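Local coordinates for glyoxalase-like domain protein (Staphylococcus aureus, PDB 3P8A) that is of unknown function but belongs to the vicinal oxygen chelate (glyoxalase-like) family, many of whose members are metal-dependent enzymes, at residues 23-28 / 231-236; 50-55 / 75-80; 54-59 / 93-98; 189-194 / 246-251. All coordinates share one frame; numbering follows the deposited sequence.

Interaction 1 (23-28 / 231-236); sequences LKFDHI and DDIYFR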
loop_
_atom_site.group_PDB
_atom_site.type_symbol
_atom_site.label_atom_id
_atom_site.label_comp_id
_atom_site.label_asym_id
_atom_site.label_seq_id
_atom_site.Cartn_x
_atom_site.Cartn_y
_atom_site.Cartn_z
ATOM N N LEU A 23 14.588 0.606 -0.674
ATOM C CA LEU A 23 13.120 0.536 -0.604
ATOM C C LEU A 23 12.585 1.583 0.339
ATOM O O LEU A 23 13.134 1.779 1.417
ATOM C CB LEU A 23 12.635 -0.854 -0.118
ATOM C CG LEU A 23 13.000 -2.034 -0.971
ATOM C CD1 LEU A 23 12.563 -3.319 -0.333
ATOM C CD2 LEU A 23 12.389 -1.922 -2.323
ATOM N N LYS A 24 11.487 2.222 -0.049
ATOM C CA LYS A 24 10.789 3.206 0.778
ATOM C C LYS A 24 9.298 2.942 0.664
ATOM O O LYS A 24 8.852 2.362 -0.325
ATOM C CB LYS A 24 11.089 4.638 0.311
ATOM C CG LYS A 24 12.521 5.092 0.534
ATOM C CD LYS A 24 12.724 6.476 -0.047
ATOM C CE LYS A 24 14.051 7.079 0.347
ATOM N NZ LYS A 24 14.230 8.437 -0.238
ATOM N N PHE A 25 8.521 3.402 1.649
ATOM C CA PHE A 25 7.063 3.265 1.616
ATOM C C PHE A 25 6.507 4.171 0.500
ATOM O O PHE A 25 6.882 5.336 0.425
ATOM C CB PHE A 25 6.482 3.682 2.994
ATOM C CG PHE A 25 4.979 3.681 3.045
ATOM C CD1 PHE A 25 4.276 2.498 3.225
ATOM C CD2 PHE A 25 4.261 4.858 2.888
ATOM C CE1 PHE A 25 2.888 2.496 3.234
ATOM C CE2 PHE A 25 2.869 4.851 2.896
ATOM C CZ PHE A 25 2.195 3.675 3.082
ATOM N N ASP A 26 5.644 3.630 -0.382
ATOM C CA ASP A 26 5.041 4.457 -1.420
ATOM C C ASP A 26 3.609 4.828 -1.097
ATOM O O ASP A 26 3.280 6.007 -1.019
ATOM C CB ASP A 26 5.127 3.804 -2.806
ATOM C CG ASP A 26 4.923 4.827 -3.907
ATOM O OD1 ASP A 26 5.816 5.690 -4.091
ATOM O OD2 ASP A 26 3.875 4.764 -4.583
ATOM N N HIS A 27 2.741 3.827 -0.957
ATOM C CA HIS A 27 1.349 4.113 -0.688
ATOM C C HIS A 27 0.654 2.950 -0.004
ATOM O O HIS A 27 1.204 1.853 0.056
ATOM C CB HIS A 27 0.603 4.580 -1.977
ATOM C CG HIS A 27 0.563 3.595 -3.107
ATOM N ND1 HIS A 27 1.585 3.511 -4.034
ATOM C CD2 HIS A 27 -0.410 2.725 -3.460
ATOM C CE1 HIS A 27 1.200 2.611 -4.914
ATOM N NE2 HIS A 27 0.025 2.086 -4.586
ATOM N N ILE A 28 -0.511 3.233 0.600
ATOM C CA ILE A 28 -1.371 2.246 1.212
ATOM C C ILE A 28 -2.670 2.258 0.414
ATOM O O ILE A 28 -3.129 3.323 0.012
ATOM C CB ILE A 28 -1.583 2.459 2.754
ATOM C CG1 ILE A 28 -2.416 1.312 3.361
ATOM C CG2 ILE A 28 -2.137 3.857 3.118
ATOM C CD1 ILE A 28 -2.225 1.135 4.877
ATOM N N ASP A 231 14.017 3.952 5.089
ATOM C CA ASP A 231 12.812 4.725 5.368
ATOM C C ASP A 231 12.521 4.785 6.871
ATOM O O ASP A 231 12.927 3.884 7.611
ATOM C CB ASP A 231 11.607 4.185 4.575
ATOM C CG ASP A 231 10.521 5.219 4.349
ATOM O OD1 ASP A 231 10.591 6.310 4.969
ATOM O OD2 ASP A 231 9.611 4.950 3.547
ATOM N N ASP A 232 11.825 5.835 7.318
ATOM C CA ASP A 232 11.515 6.010 8.746
ATOM C C ASP A 232 10.151 5.448 9.211
ATOM O O ASP A 232 9.822 5.618 10.381
ATOM C CB ASP A 232 11.653 7.487 9.218
ATOM C CG ASP A 232 12.589 8.417 8.473
ATOM O OD1 ASP A 232 12.190 9.576 8.231
ATOM O OD2 ASP A 232 13.762 8.023 8.226
ATOM N N ILE A 233 9.354 4.831 8.324
ATOM C CA ILE A 233 8.047 4.265 8.690
ATOM C C ILE A 233 8.235 2.964 9.483
ATOM O O ILE A 233 8.983 2.080 9.048
ATOM C CB ILE A 233 7.144 3.980 7.436
ATOM C CG1 ILE A 233 6.981 5.146 6.441
ATOM C CG2 ILE A 233 5.806 3.301 7.779
ATOM C CD1 ILE A 233 6.545 6.392 6.939
ATOM N N TYR A 234 7.505 2.813 10.594
ATOM C CA TYR A 234 7.527 1.555 11.332
ATOM C C TYR A 234 6.429 0.656 10.799
ATOM O O TYR A 234 5.400 1.149 10.344
ATOM C CB TYR A 234 7.404 1.777 12.845
ATOM C CG TYR A 234 8.639 2.439 13.399
ATOM C CD1 TYR A 234 9.743 1.688 13.778
ATOM C CD2 TYR A 234 8.761 3.827 13.414
ATOM C CE1 TYR A 234 10.906 2.292 14.233
ATOM C CE2 TYR A 234 9.920 4.442 13.869
ATOM C CZ TYR A 234 10.997 3.669 14.266
ATOM O OH TYR A 234 12.156 4.255 14.719
ATOM N N PHE A 235 6.680 -0.647 10.802
ATOM C CA PHE A 235 5.739 -1.681 10.396
ATOM C C PHE A 235 5.514 -2.541 11.611
ATOM O O PHE A 235 6.421 -3.258 12.045
ATOM C CB PHE A 235 6.268 -2.506 9.200
ATOM C CG PHE A 235 6.467 -1.629 8.001
ATOM C CD1 PHE A 235 5.378 -1.228 7.223
ATOM C CD2 PHE A 235 7.718 -1.077 7.724
ATOM C CE1 PHE A 235 5.553 -0.358 6.141
ATOM C CE2 PHE A 235 7.883 -0.192 6.649
ATOM C CZ PHE A 235 6.801 0.156 5.868
ATOM N N ARG A 236 4.336 -2.402 12.221
ATOM C CA ARG A 236 4.015 -3.167 13.396
ATOM C C ARG A 236 3.138 -4.329 13.014
ATOM O O ARG A 236 2.049 -4.117 12.475
ATOM C CB ARG A 236 3.355 -2.270 14.480
ATOM C CG ARG A 236 2.942 -3.070 15.734
ATOM C CD ARG A 236 2.610 -2.167 16.885
ATOM N NE ARG A 236 3.814 -1.490 17.359
ATOM C CZ ARG A 236 3.878 -0.678 18.404
ATOM N NH1 ARG A 236 2.791 -0.407 19.110
ATOM N NH2 ARG A 236 5.034 -0.137 18.757
#
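With chi1 at -156°, D231 holds its carboxylate anti to its own backbone N, and this brings OD2 to the backbone N of F25; F25 has CG anti to N (chi1 176°), which lays its ring back along its own strand, one face over H27 N, and leaves CB facing D231 and I233. D231 OD2 accepts from F25 N at 2.7 Å in a nearly straight bond close to the acceptor's C-O axis. The same oxygen also lies 3.4 Å from F25 CB. D231 OD1 takes the N-H of D232 in a bent bond from out of the carboxylate plane; with both oxygens engaged, the rotation of the group is limited. Beside this polar join the contact is apolar: F25 CB rests 3.8 Å from I233 CG1, and F25 CD1 comes in at the edge of the F235 ring. Strand 24-31 of the eight-stranded sheet is thereby joined to F235 and to the loop leading into strand 234-239 of the seven-stranded one, while I191 of strand 189-198 packs on F25 and I233.

Interaction 2 (50-55 / 75-80); sequences GGYHHK and VENNEK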
loop_
_atom_site.group_PDB
_atom_site.type_symbol
_atom_site.label_atom_id
_atom_site.label_comp_id
_atom_site.label_asym_id
_atom_site.label_seq_id
_atom_site.Cartn_x
_atom_site.Cartn_y
_atom_site.Cartn_z
ATOM N N GLY A 50 -7.922 10.510 -9.225
ATOM C CA GLY A 50 -6.805 9.848 -9.884
ATOM C C GLY A 50 -7.115 9.545 -11.329
ATOM O O GLY A 50 -7.305 10.455 -12.137
ATOM N N GLY A 51 -7.187 8.266 -11.639
ATOM C CA GLY A 51 -7.482 7.790 -12.982
ATOM C C GLY A 51 -8.063 6.400 -12.957
ATOM O O GLY A 51 -8.325 5.861 -11.888
ATOM N N TYR A 52 -8.225 5.805 -14.135
ATOM C CA TYR A 52 -8.785 4.479 -14.354
ATOM C C TYR A 52 -7.684 3.520 -14.803
ATOM O O TYR A 52 -6.847 3.885 -15.631
ATOM C CB TYR A 52 -9.887 4.585 -15.426
ATOM C CG TYR A 52 -10.649 3.316 -15.743
ATOM C CD1 TYR A 52 -10.352 2.564 -16.881
ATOM C CD2 TYR A 52 -11.749 2.934 -14.980
ATOM C CE1 TYR A 52 -11.112 1.443 -17.228
ATOM C CE2 TYR A 52 -12.501 1.807 -15.303
ATOM C CZ TYR A 52 -12.169 1.056 -16.422
ATOM O OH TYR A 52 -12.920 -0.041 -16.756
ATOM N N HIS A 53 -7.658 2.312 -14.212
ATOM C CA HIS A 53 -6.716 1.251 -14.538
ATOM C C HIS A 53 -7.460 0.364 -15.547
ATOM O O HIS A 53 -8.299 -0.452 -15.148
ATOM C CB HIS A 53 -6.310 0.442 -13.276
ATOM C CG HIS A 53 -5.716 1.259 -12.167
ATOM N ND1 HIS A 53 -6.362 1.387 -10.942
ATOM C CD2 HIS A 53 -4.547 1.936 -12.117
ATOM C CE1 HIS A 53 -5.570 2.139 -10.197
ATOM N NE2 HIS A 53 -4.455 2.477 -10.857
ATOM N N HIS A 54 -7.210 0.588 -16.866
ATOM C CA HIS A 54 -7.907 -0.124 -17.944
ATOM C C HIS A 54 -7.854 -1.629 -17.866
ATOM O O HIS A 54 -8.863 -2.260 -18.132
ATOM C CB HIS A 54 -7.527 0.373 -19.351
ATOM C CG HIS A 54 -8.530 -0.052 -20.384
ATOM N ND1 HIS A 54 -9.643 0.724 -20.672
ATOM C CD2 HIS A 54 -8.601 -1.203 -21.102
ATOM C CE1 HIS A 54 -10.336 0.038 -21.572
ATOM N NE2 HIS A 54 -9.745 -1.127 -21.866
ATOM N N LYS A 55 -6.706 -2.198 -17.468
ATOM C CA LYS A 55 -6.519 -3.649 -17.335
ATOM C C LYS A 55 -7.474 -4.296 -16.326
ATOM O O LYS A 55 -7.877 -5.445 -16.522
ATOM C CB LYS A 55 -5.104 -3.952 -16.848
ATOM C CG LYS A 55 -4.010 -3.865 -17.892
ATOM C CD LYS A 55 -2.620 -3.807 -17.239
ATOM C CE LYS A 55 -2.215 -5.057 -16.488
ATOM N NZ LYS A 55 -2.024 -6.232 -17.387
ATOM N N VAL A 75 -14.003 -0.175 -7.831
ATOM C CA VAL A 75 -14.196 -0.885 -9.082
ATOM C C VAL A 75 -15.368 -0.299 -9.862
ATOM O O VAL A 75 -16.475 -0.174 -9.329
ATOM C CB VAL A 75 -14.259 -2.430 -8.890
ATOM C CG1 VAL A 75 -15.059 -2.830 -7.656
ATOM C CG2 VAL A 75 -14.755 -3.156 -10.142
ATOM N N GLU A 76 -15.095 0.101 -11.106
ATOM C CA GLU A 76 -16.073 0.635 -12.049
ATOM C C GLU A 76 -16.630 -0.504 -12.918
ATOM O O GLU A 76 -17.844 -0.581 -13.130
ATOM C CB GLU A 76 -15.452 1.764 -12.896
ATOM C CG GLU A 76 -16.165 2.106 -14.205
ATOM C CD GLU A 76 -17.639 2.472 -14.141
ATOM O OE1 GLU A 76 -18.084 3.019 -13.105
ATOM O OE2 GLU A 76 -18.353 2.207 -15.136
ATOM N N ASN A 77 -15.735 -1.363 -13.435
ATOM C CA ASN A 77 -16.090 -2.497 -14.286
ATOM C C ASN A 77 -15.824 -3.839 -13.568
ATOM O O ASN A 77 -14.748 -4.420 -13.701
ATOM C CB ASN A 77 -15.378 -2.394 -15.652
ATOM C CG ASN A 77 -15.782 -3.439 -16.675
ATOM O OD1 ASN A 77 -16.485 -4.398 -16.385
ATOM N ND2 ASN A 77 -15.293 -3.310 -17.892
ATOM N N ASN A 78 -16.832 -4.320 -12.824
ATOM C CA ASN A 78 -16.830 -5.553 -12.042
ATOM C C ASN A 78 -16.640 -6.821 -12.844
ATOM O O ASN A 78 -16.051 -7.769 -12.330
ATOM C CB ASN A 78 -18.100 -5.668 -11.200
ATOM C CG ASN A 78 -18.196 -4.601 -10.154
ATOM O OD1 ASN A 78 -17.587 -4.702 -9.079
ATOM N ND2 ASN A 78 -18.929 -3.531 -10.465
ATOM N N GLU A 79 -17.224 -6.891 -14.047
ATOM C CA GLU A 79 -17.095 -8.085 -14.886
ATOM C C GLU A 79 -15.640 -8.262 -15.373
ATOM O O GLU A 79 -15.120 -9.382 -15.357
ATOM C CB GLU A 79 -18.130 -8.125 -16.031
ATOM C CG GLU A 79 -18.783 -6.801 -16.416
ATOM C CD GLU A 79 -19.766 -6.175 -15.440
ATOM O OE1 GLU A 79 -20.803 -6.811 -15.138
ATOM O OE2 GLU A 79 -19.504 -5.033 -14.996
ATOM N N LYS A 80 -14.963 -7.138 -15.710
ATOM C CA LYS A 80 -13.556 -7.126 -16.110
ATOM C C LYS A 80 -12.667 -7.581 -14.955
ATOM O O LYS A 80 -11.840 -8.469 -15.155
ATOM C CB LYS A 80 -13.132 -5.732 -16.605
ATOM C CG LYS A 80 -11.630 -5.605 -16.884
ATOM C CD LYS A 80 -11.288 -4.287 -17.542
ATOM C CE LYS A 80 -11.419 -4.310 -19.053
ATOM N NZ LYS A 80 -10.605 -5.390 -19.676
#
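Y52 and K80 make this contact by reaching across it, one with a flat ring and the other with a folded chain. The tyrosine has CG anti to its backbone N (chi1 -177°), which extends the ring from the strand toward 75-80. E76 CB sits near the ring plane, at the edge, 3.8 Å from Y52 CE2. The glutamate chain crosses the tyrosine at about a right angle and then bends at chi2, taking its carboxylate away. Farther along, Y52 OH lies 3.6 Å from N77 CB, with the ring and the N77 amide nearly coplanar, 21° apart.

K80 starts out extended through chi1 and chi2 and bends at chi3 (-86°) and chi4. Its methylenes thereby lie over the turn: K80 CD is 3.2 Å from H54 O and 3.7 Å from K55 O. The start of its helix is held by N77, the N-cap residue, whose OD1 accepts from K80 N at 3.2 Å, the donor standing well above the carbonyl plane. K55 turns its own amine elsewhere, to a salt bridge with E89.

The contact thus brings the end of edge strand 48-53 and the turn after it against the start of helix 78-84 and the two residues before it; strand 58-64 lies between strands 48-53 and 69-75 in the sheet, and G57 just before it pairs through its backbone with E76 and N77.

Interaction 3 (54-59 / 93-98); sequences HKYGTF and AFATQI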
loop_
_atom_site.group_PDB
_atom_site.type_symbol
_atom_site.label_atom_id
_atom_site.label_comp_id
_atom_site.label_asym_id
_atom_site.label_seq_id
_atom_site.Cartn_x
_atom_site.Cartn_y
_atom_site.Cartn_z
ATOM N N HIS A 54 -7.210 0.588 -16.866
ATOM C CA HIS A 54 -7.907 -0.124 -17.944
ATOM C C HIS A 54 -7.854 -1.629 -17.866
ATOM O O HIS A 54 -8.863 -2.260 -18.132
ATOM C CB HIS A 54 -7.527 0.373 -19.351
ATOM C CG HIS A 54 -8.530 -0.052 -20.384
ATOM N ND1 HIS A 54 -9.643 0.724 -20.672
ATOM C CD2 HIS A 54 -8.601 -1.203 -21.102
ATOM C CE1 HIS A 54 -10.336 0.038 -21.572
ATOM N NE2 HIS A 54 -9.745 -1.127 -21.866
ATOM N N LYS A 55 -6.706 -2.198 -17.468
ATOM C CA LYS A 55 -6.519 -3.649 -17.335
ATOM C C LYS A 55 -7.474 -4.296 -16.326
ATOM O O LYS A 55 -7.877 -5.445 -16.522
ATOM C CB LYS A 55 -5.104 -3.952 -16.848
ATOM C CG LYS A 55 -4.010 -3.865 -17.892
ATOM C CD LYS A 55 -2.620 -3.807 -17.239
ATOM C CE LYS A 55 -2.215 -5.057 -16.488
ATOM N NZ LYS A 55 -2.024 -6.232 -17.387
ATOM N N TYR A 56 -7.798 -3.576 -15.229
ATOM C CA TYR A 56 -8.599 -4.116 -14.129
ATOM C C TYR A 56 -10.011 -3.607 -13.964
ATOM O O TYR A 56 -10.817 -4.303 -13.354
ATOM C CB TYR A 56 -7.833 -3.974 -12.814
ATOM C CG TYR A 56 -6.454 -4.600 -12.838
ATOM C CD1 TYR A 56 -6.295 -5.986 -12.857
ATOM C CD2 TYR A 56 -5.309 -3.811 -12.831
ATOM C CE1 TYR A 56 -5.028 -6.567 -12.888
ATOM C CE2 TYR A 56 -4.038 -4.381 -12.881
ATOM C CZ TYR A 56 -3.904 -5.759 -12.883
ATOM O OH TYR A 56 -2.654 -6.315 -12.888
ATOM N N GLY A 57 -10.313 -2.422 -14.489
ATOM C CA GLY A 57 -11.651 -1.843 -14.376
ATOM C C GLY A 57 -11.871 -1.083 -13.079
ATOM O O GLY A 57 -13.017 -0.877 -12.664
ATOM N N THR A 58 -10.761 -0.663 -12.429
ATOM C CA THR A 58 -10.744 0.067 -11.151
ATOM C C THR A 58 -10.375 1.523 -11.382
ATOM O O THR A 58 -9.815 1.853 -12.432
ATOM C CB THR A 58 -9.766 -0.577 -10.147
ATOM O OG1 THR A 58 -8.475 -0.754 -10.748
ATOM C CG2 THR A 58 -10.270 -1.887 -9.574
ATOM N N PHE A 59 -10.688 2.392 -10.399
ATOM C CA PHE A 59 -10.341 3.820 -10.398
ATOM C C PHE A 59 -9.970 4.240 -8.997
ATOM O O PHE A 59 -10.370 3.591 -8.028
ATOM C CB PHE A 59 -11.486 4.705 -10.938
ATOM C CG PHE A 59 -12.785 4.647 -10.168
ATOM C CD1 PHE A 59 -13.671 3.588 -10.343
ATOM C CD2 PHE A 59 -13.149 5.680 -9.312
ATOM C CE1 PHE A 59 -14.874 3.541 -9.636
ATOM C CE2 PHE A 59 -14.358 5.634 -8.601
ATOM C CZ PHE A 59 -15.211 4.568 -8.770
ATOM N N ALA A 93 -2.322 -9.481 -8.264
ATOM C CA ALA A 93 -2.528 -8.042 -8.523
ATOM C C ALA A 93 -3.230 -7.264 -7.400
ATOM O O ALA A 93 -4.099 -7.818 -6.720
ATOM C CB ALA A 93 -3.246 -7.842 -9.849
ATOM N N PHE A 94 -2.847 -5.984 -7.204
ATOM C CA PHE A 94 -3.464 -5.160 -6.167
ATOM C C PHE A 94 -4.978 -5.004 -6.367
ATOM O O PHE A 94 -5.718 -5.134 -5.398
ATOM C CB PHE A 94 -2.770 -3.789 -6.036
ATOM C CG PHE A 94 -3.128 -2.827 -7.138
ATOM C CD1 PHE A 94 -4.100 -1.858 -6.945
ATOM C CD2 PHE A 94 -2.550 -2.944 -8.400
ATOM C CE1 PHE A 94 -4.473 -1.005 -7.991
ATOM C CE2 PHE A 94 -2.949 -2.119 -9.451
ATOM C CZ PHE A 94 -3.898 -1.141 -9.240
ATOM N N ALA A 95 -5.452 -4.751 -7.615
ATOM C CA ALA A 95 -6.881 -4.517 -7.885
ATOM C C ALA A 95 -7.796 -5.721 -7.623
ATOM O O ALA A 95 -8.865 -5.567 -7.057
ATOM C CB ALA A 95 -7.068 -4.005 -9.306
ATOM N N THR A 96 -7.366 -6.912 -8.031
ATOM C CA THR A 96 -8.102 -8.158 -7.916
ATOM C C THR A 96 -8.260 -8.630 -6.474
ATOM O O THR A 96 -9.106 -9.493 -6.210
ATOM C CB THR A 96 -7.550 -9.224 -8.901
ATOM O OG1 THR A 96 -6.164 -9.416 -8.658
ATOM C CG2 THR A 96 -7.720 -8.833 -10.380
ATOM N N GLN A 97 -7.492 -8.032 -5.518
ATOM C CA GLN A 97 -7.609 -8.314 -4.079
ATOM C C GLN A 97 -9.008 -7.970 -3.618
ATOM O O GLN A 97 -9.516 -8.637 -2.715
ATOM C CB GLN A 97 -6.616 -7.486 -3.237
ATOM C CG GLN A 97 -5.185 -7.952 -3.347
ATOM C CD GLN A 97 -4.321 -7.240 -2.340
ATOM O OE1 GLN A 97 -4.564 -7.284 -1.126
ATOM N NE2 GLN A 97 -3.277 -6.599 -2.816
ATOM N N ILE A 98 -9.646 -6.961 -4.269
ATOM C CA ILE A 98 -11.042 -6.514 -4.004
ATOM C C ILE A 98 -11.972 -7.736 -4.139
ATOM O O ILE A 98 -12.764 -8.011 -3.234
ATOM C CB ILE A 98 -11.485 -5.331 -4.925
ATOM C CG1 ILE A 98 -10.665 -4.060 -4.644
ATOM C CG2 ILE A 98 -13.000 -5.012 -4.755
ATOM C CD1 ILE A 98 -10.899 -2.880 -5.694
#
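The methyl of A95 is the bump on which Y56 settles: A95 CB lies 3.6 Å from both Y56 CB and Y56 CG, at the root of the ring. Small neighbours complete the seat. A93 CB meets the far end of the tyrosine, 3.5 Å from Y56 OH, and T96 CG2 comes up to CD1 of the ring. F94 closes in from the CE2 side, its ring turned steeply against that of Y56, with the planes at 75° and the centroids 5.9 Å apart. The phenolic oxygen makes a weak hydrogen bond to E89.

A second hollow lies beside the first, where T58 CG2 reaches both A95 CB, at 3.8 Å, and I98 CD1, at 4.1 Å. With chi1 at 52°, T58 places CG2 anti to its carbonyl carbon, on course for these methyls, while its OG1 is engaged by H53. The A95 methyl thus sits in the corner formed by the tyrosine and the threonine.

L81 of helix 78-84 also packs on Y56, A95 and T96. This is apolar core packing that seats the segment leading into helix 97-100 on the turn before strand 58-64, within the glyoxalase-like fold and beside a glycerol, probably from the crystallisation liquor, which may mark a pocket.

Interaction 4 (189-194 / 246-251); sequences FSIETV and HSVIIK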
loop_
_atom_site.group_PDB
_atom_site.type_symbol
_atom_site.label_atom_id
_atom_site.label_comp_id
_atom_site.label_asym_id
_atom_site.label_seq_id
_atom_site.Cartn_x
_atom_site.Cartn_y
_atom_site.Cartn_z
ATOM N N PHE A 189 0.927 16.536 7.732
ATOM C CA PHE A 189 0.843 15.104 7.973
ATOM C C PHE A 189 2.108 14.390 7.583
ATOM O O PHE A 189 2.781 14.787 6.633
ATOM C CB PHE A 189 -0.318 14.489 7.185
ATOM C CG PHE A 189 -1.668 15.091 7.449
ATOM C CD1 PHE A 189 -2.214 15.085 8.729
ATOM C CD2 PHE A 189 -2.437 15.587 6.404
ATOM C CE1 PHE A 189 -3.475 15.625 8.964
ATOM C CE2 PHE A 189 -3.702 16.124 6.640
ATOM C CZ PHE A 189 -4.204 16.155 7.919
ATOM N N SER A 190 2.377 13.278 8.272
ATOM C CA SER A 190 3.514 12.407 8.051
ATOM C C SER A 190 3.126 10.997 8.510
ATOM O O SER A 190 2.753 10.817 9.671
ATOM C CB SER A 190 4.723 12.917 8.833
ATOM O OG SER A 190 5.924 12.324 8.367
ATOM N N ILE A 191 3.153 10.010 7.593
ATOM C CA ILE A 191 2.862 8.618 7.948
ATOM C C ILE A 191 4.016 8.160 8.859
ATOM O O ILE A 191 5.183 8.408 8.548
ATOM C CB ILE A 191 2.617 7.701 6.717
ATOM C CG1 ILE A 191 1.269 8.044 6.030
ATOM C CG2 ILE A 191 2.658 6.213 7.103
ATOM C CD1 ILE A 191 1.156 7.686 4.576
ATOM N N GLU A 192 3.679 7.560 10.007
ATOM C CA GLU A 192 4.658 7.113 10.985
ATOM C C GLU A 192 4.708 5.597 11.094
ATOM O O GLU A 192 5.797 5.028 11.204
ATOM C CB GLU A 192 4.305 7.729 12.346
ATOM C CG GLU A 192 5.332 7.507 13.444
ATOM C CD GLU A 192 4.919 7.984 14.820
ATOM O OE1 GLU A 192 3.748 8.393 14.998
ATOM O OE2 GLU A 192 5.775 7.935 15.731
ATOM N N THR A 193 3.526 4.941 11.136
ATOM C CA THR A 193 3.436 3.503 11.346
ATOM C C THR A 193 2.272 2.918 10.594
ATOM O O THR A 193 1.221 3.542 10.470
ATOM C CB THR A 193 3.279 3.207 12.864
ATOM O OG1 THR A 193 4.312 3.863 13.585
ATOM C CG2 THR A 193 3.320 1.709 13.203
ATOM N N VAL A 194 2.456 1.686 10.156
ATOM C CA VAL A 194 1.449 0.859 9.522
ATOM C C VAL A 194 1.323 -0.345 10.435
ATOM O O VAL A 194 2.331 -1.009 10.758
ATOM C CB VAL A 194 1.776 0.481 8.049
ATOM C CG1 VAL A 194 0.765 -0.539 7.501
ATOM C CG2 VAL A 194 1.764 1.720 7.181
ATOM N N HIS A 246 -4.507 -3.186 9.242
ATOM C CA HIS A 246 -5.438 -2.676 10.223
ATOM C C HIS A 246 -5.551 -1.170 10.371
ATOM O O HIS A 246 -6.654 -0.641 10.369
ATOM C CB HIS A 246 -5.111 -3.346 11.565
ATOM C CG HIS A 246 -5.948 -2.896 12.721
ATOM N ND1 HIS A 246 -7.206 -3.437 12.952
ATOM C CD2 HIS A 246 -5.635 -2.054 13.739
ATOM C CE1 HIS A 246 -7.623 -2.904 14.093
ATOM N NE2 HIS A 246 -6.720 -2.046 14.596
ATOM N N SER A 247 -4.439 -0.491 10.559
ATOM C CA SER A 247 -4.453 0.931 10.802
ATOM C C SER A 247 -3.176 1.618 10.373
ATOM O O SER A 247 -2.152 0.973 10.156
ATOM C CB SER A 247 -4.725 1.208 12.287
ATOM O OG SER A 247 -3.602 0.943 13.107
ATOM N N VAL A 248 -3.258 2.924 10.232
ATOM C CA VAL A 248 -2.127 3.771 9.858
ATOM C C VAL A 248 -2.049 4.890 10.912
ATOM O O VAL A 248 -3.090 5.404 11.355
ATOM C CB VAL A 248 -2.204 4.258 8.368
ATOM C CG1 VAL A 248 -3.323 5.284 8.135
ATOM C CG2 VAL A 248 -0.858 4.798 7.879
ATOM N N ILE A 249 -0.831 5.203 11.379
ATOM C CA ILE A 249 -0.601 6.254 12.373
ATOM C C ILE A 249 0.024 7.405 11.636
ATOM O O ILE A 249 1.059 7.232 11.002
ATOM C CB ILE A 249 0.230 5.803 13.612
ATOM C CG1 ILE A 249 -0.403 4.552 14.282
ATOM C CG2 ILE A 249 0.389 6.966 14.620
ATOM C CD1 ILE A 249 0.452 3.933 15.400
ATOM N N ILE A 250 -0.649 8.553 11.662
ATOM C CA ILE A 250 -0.247 9.764 10.945
ATOM C C ILE A 250 0.043 10.857 11.932
ATOM O O ILE A 250 -0.830 11.236 12.709
ATOM C CB ILE A 250 -1.277 10.225 9.869
ATOM C CG1 ILE A 250 -1.647 9.076 8.901
ATOM C CG2 ILE A 250 -0.691 11.401 9.050
ATOM C CD1 ILE A 250 -2.997 9.314 8.101
ATOM N N LYS A 251 1.267 11.368 11.903
ATOM C CA LYS A 251 1.654 12.477 12.758
ATOM C C LYS A 251 1.003 13.720 12.145
ATOM O O LYS A 251 1.038 13.894 10.923
ATOM C CB LYS A 251 3.181 12.612 12.798
ATOM C CG LYS A 251 3.851 11.673 13.791
ATOM C CD LYS A 251 5.353 11.975 13.910
ATOM C CE LYS A 251 6.266 11.054 13.117
ATOM N NZ LYS A 251 6.144 11.228 11.641
HETATM O O HOH W 1 7.876 9.336 10.317
#
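I249 O sits at the centre of this strand pair, taking E192 N at 2.8 Å in a nearly linear bond and, more weakly, T193 N. Two residues of one strand thus face one of the other, a classic beta bulge. The regular antiparallel ladder resumes on both sides: S190 and K251 form a hydrogen-bonded pair, with K251 N giving to S190 O at 2.7 Å, and I249 N bonds T193 O beyond the bulge.

Around this backbone shell the side chains sort by face. I191, V194, V248 and I250 share one, where V248 CG2 lies 3.9 Å from I191 CG2 and 4.1 Å from V194 CG2. F189 extends the apolar patch, its CB lying 3.6 Å from I250 CG2. The face carrying S190, T193, I249 and K251 is more polar. There K251 bends at chi3 (-100°) and chi4 and crosses E192 at about a right angle, laying K251 CE 3.7 Å from E192 CG.

Farther out, Y234 of strand 234-239 pairs through its backbone with E192 and V194, Y268 of strand 266-272 touches V248, and I233 packs on I191. A water accepts from K251 NZ and gives a weak bond to I191 O.

E192 and K251 meet chiefly through carbons, E192 OE1 and K251 NZ being 5.0 Å apart; any attraction between them is probably modest, and the backbone bonds supply the directional grip.

How the interactions relate
Interactions 1, 3 and 4 are buried, whereas interaction 2 lies at the surface. Two neighbourhoods emerge, on opposite sides of the chain's centre. Interactions 2 and 3 share H54 and K55, stand 6 Å apart between centres, and pack the turn between strands 48-53 and 58-64 against two separate segments without hydrogen bonds between their paired segments. Interactions 1 and 4 are 9 Å apart between centres and meet through strands 234-239 and 189-198, neighbours in one sheet. Interaction 4 is backbone pairing within that sheet; interaction 1 joins it to the other sheet with one carboxylate bond and apolar side chains. Methyls and rings fill interaction 3, while lysine methylenes and a tyrosine edge suit the exposed interaction 2.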